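Side-chain contact in homocysteine S-methyltransferase (Escherichia coli, PDB 5DMM), which transfers a methyl group from S-methylmethionine, or less efficiently from S-adenosylmethionine, to homocysteine, giving methionine with the help of zinc: residues A[234-239]-A[278-283]. Numbering follows the deposited sequence.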
loop_
_atom_site.group_PDB
_atom_site.type_symbol
_atom_site.label_atom_id
_atom_site.label_comp_id
_atom_site.label_asym_id
_atom_site.label_seq_id
_atom_site.Cartn_x
_atom_site.Cartn_y
_atom_site.Cartn_z
ATOM N N ASN A 234 -17.918 2.495 -5.116
ATOM C CA ASN A 234 -17.862 1.036 -5.137
ATOM C C ASN A 234 -17.247 0.421 -3.875
ATOM O O ASN A 234 -17.158 -0.806 -3.747
ATOM C CB ASN A 234 -17.093 0.571 -6.380
ATOM C CG ASN A 234 -17.823 0.907 -7.666
ATOM O OD1 ASN A 234 -19.050 0.960 -7.689
ATOM N ND2 ASN A 234 -17.076 1.131 -8.740
ATOM N N THR A 235 -16.853 1.274 -2.935
ATOM C CA THR A 235 -16.148 0.823 -1.735
ATOM C C THR A 235 -17.023 0.113 -0.711
ATOM O O THR A 235 -16.673 -0.957 -0.240
ATOM C CB THR A 235 -15.468 1.989 -1.012
ATOM O OG1 THR A 235 -16.441 2.996 -0.703
ATOM C CG2 THR A 235 -14.374 2.589 -1.894
ATOM N N THR A 236 -18.148 0.715 -0.352
ATOM C CA THR A 236 -18.930 0.208 0.770
ATOM C C THR A 236 -19.472 -1.199 0.515
ATOM O O THR A 236 -19.427 -2.047 1.400
ATOM C CB THR A 236 -20.082 1.191 1.122
ATOM O OG1 THR A 236 -19.505 2.435 1.539
ATOM C CG2 THR A 236 -20.938 0.648 2.266
ATOM N N ALA A 237 -19.946 -1.460 -0.700
ATOM C CA ALA A 237 -20.483 -2.780 -1.041
ATOM C C ALA A 237 -19.416 -3.872 -0.930
ATOM O O ALA A 237 -19.679 -4.975 -0.441
ATOM C CB ALA A 237 -21.064 -2.759 -2.450
ATOM N N ALA A 238 -18.215 -3.547 -1.393
ATOM C CA ALA A 238 -17.090 -4.475 -1.341
ATOM C C ALA A 238 -16.694 -4.769 0.096
ATOM O O ALA A 238 -16.455 -5.924 0.450
ATOM C CB ALA A 238 -15.910 -3.913 -2.100
ATOM N N LEU A 239 -16.619 -3.723 0.919
ATOM C CA LEU A 239 -16.264 -3.891 2.325
ATOM C C LEU A 239 -17.313 -4.697 3.061
ATOM O O LEU A 239 -16.980 -5.550 3.878
ATOM C CB LEU A 239 -16.083 -2.545 3.024
ATOM C CG LEU A 239 -14.820 -1.747 2.704
ATOM C CD1 LEU A 239 -14.848 -0.381 3.407
ATOM C CD2 LEU A 239 -13.574 -2.544 3.098
ATOM N N ALA A 278 -13.919 11.489 3.002
ATOM C CA ALA A 278 -14.097 11.412 4.448
ATOM C C ALA A 278 -15.560 11.226 4.887
ATOM O O ALA A 278 -15.811 10.772 5.999
ATOM C CB ALA A 278 -13.515 12.643 5.109
ATOM N N ASP A 279 -16.516 11.561 4.022
ATOM C CA ASP A 279 -17.937 11.382 4.360
ATOM C C ASP A 279 -18.319 9.917 4.539
ATOM O O ASP A 279 -19.342 9.607 5.159
ATOM C CB ASP A 279 -18.836 12.003 3.288
ATOM C CG ASP A 279 -18.793 13.518 3.296
ATOM O OD1 ASP A 279 -18.386 14.099 4.324
ATOM O OD2 ASP A 279 -19.165 14.126 2.274
ATOM N N TYR A 280 -17.501 9.022 3.989
ATOM C CA TYR A 280 -17.765 7.585 4.035
ATOM C C TYR A 280 -17.287 6.893 5.305
ATOM O O TYR A 280 -17.578 5.716 5.518
ATOM C CB TYR A 280 -17.105 6.902 2.839
ATOM C CG TYR A 280 -17.811 7.129 1.531
ATOM C CD1 TYR A 280 -18.665 6.166 1.013
ATOM C CD2 TYR A 280 -17.625 8.308 0.808
ATOM C CE1 TYR A 280 -19.312 6.364 -0.181
ATOM C CE2 TYR A 280 -18.269 8.516 -0.385
ATOM C CZ TYR A 280 -19.113 7.539 -0.877
ATOM O OH TYR A 280 -19.768 7.736 -2.069
ATOM N N LEU A 281 -16.540 7.606 6.140
ATOM C CA LEU A 281 -15.906 6.991 7.295
ATOM C C LEU A 281 -16.889 6.202 8.195
ATOM O O LEU A 281 -16.582 5.074 8.594
ATOM C CB LEU A 281 -15.156 8.058 8.095
ATOM C CG LEU A 281 -14.490 7.697 9.424
ATOM C CD1 LEU A 281 -13.748 6.387 9.347
ATOM C CD2 LEU A 281 -13.532 8.807 9.827
ATOM N N PRO A 282 -18.074 6.764 8.502
ATOM C CA PRO A 282 -18.979 5.937 9.319
ATOM C C PRO A 282 -19.459 4.641 8.640
ATOM O O PRO A 282 -19.492 3.615 9.325
ATOM C CB PRO A 282 -20.164 6.878 9.594
ATOM C CG PRO A 282 -19.599 8.235 9.456
ATOM C CD PRO A 282 -18.566 8.147 8.371
ATOM N N GLN A 283 -19.826 4.673 7.359
ATOM C CA GLN A 283 -20.230 3.459 6.649
ATOM C C GLN A 283 -19.096 2.442 6.648
ATOM O O GLN A 283 -19.311 1.252 6.857
ATOM C CB GLN A 283 -20.580 3.718 5.187
ATOM C CG GLN A 283 -21.835 4.461 4.868
ATOM C CD GLN A 283 -21.761 5.000 3.451
ATOM O OE1 GLN A 283 -21.437 4.264 2.509
ATOM N NE2 GLN A 283 -22.005 6.299 3.297
#
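On the outside of the TIM barrel, helix 235-243, which follows strand 222-228, packs beside helix 281-286, which precedes strand 289-292; Thr-236 of the former meets Gln-283 of the latter and Tyr-280 of the 3-10 turn leading into it, a worked example of how barrel helices can be joined near the surface by a hydrogen bond between side chains. The hydroxyl of Thr-236 donates to the amide oxygen of Gln-283, with OG1 2.8 Å from OE1. It is not a head-on bond: the C=O...OG1 angle is 145°, and OG1 stands 27° off the plane of the amide carbonyl. The Gln-283 chain runs extended beyond CG and crosses the Thr-236 side chain at about a right angle, and its OE1 also lies 3.7 Å from the Thr-236 methyl CG2. With CG2 anti to the backbone N, the first torsion of Thr-236 (chi1 -63°) turns OG1 rather than the methyl to the amide. That same oxygen faces the edge of the Tyr-280 ring, roughly level with it, 3.9 Å from CD1. A valine in place of Thr-236 would probably leave Gln-283 OE1 without this donor and its amide freer to turn.

Deeper in the interface lies the buried Thr-235, whose polar needs are met differently: OG1 is hydrogen-bonded to Leu-232 O and to Trp-284 NE1. Trp-284 thus ties the two helices together beneath the outer bond, and its ring meets that of Tyr-280. The bound zinc is about 11 Å from the side chain of Thr-235, so the contact lies outside the metal's first shell. Thr-235 also approaches the ring carbon that Thr-236 touches, its OG1 4.2 Å from Tyr-280 CD1.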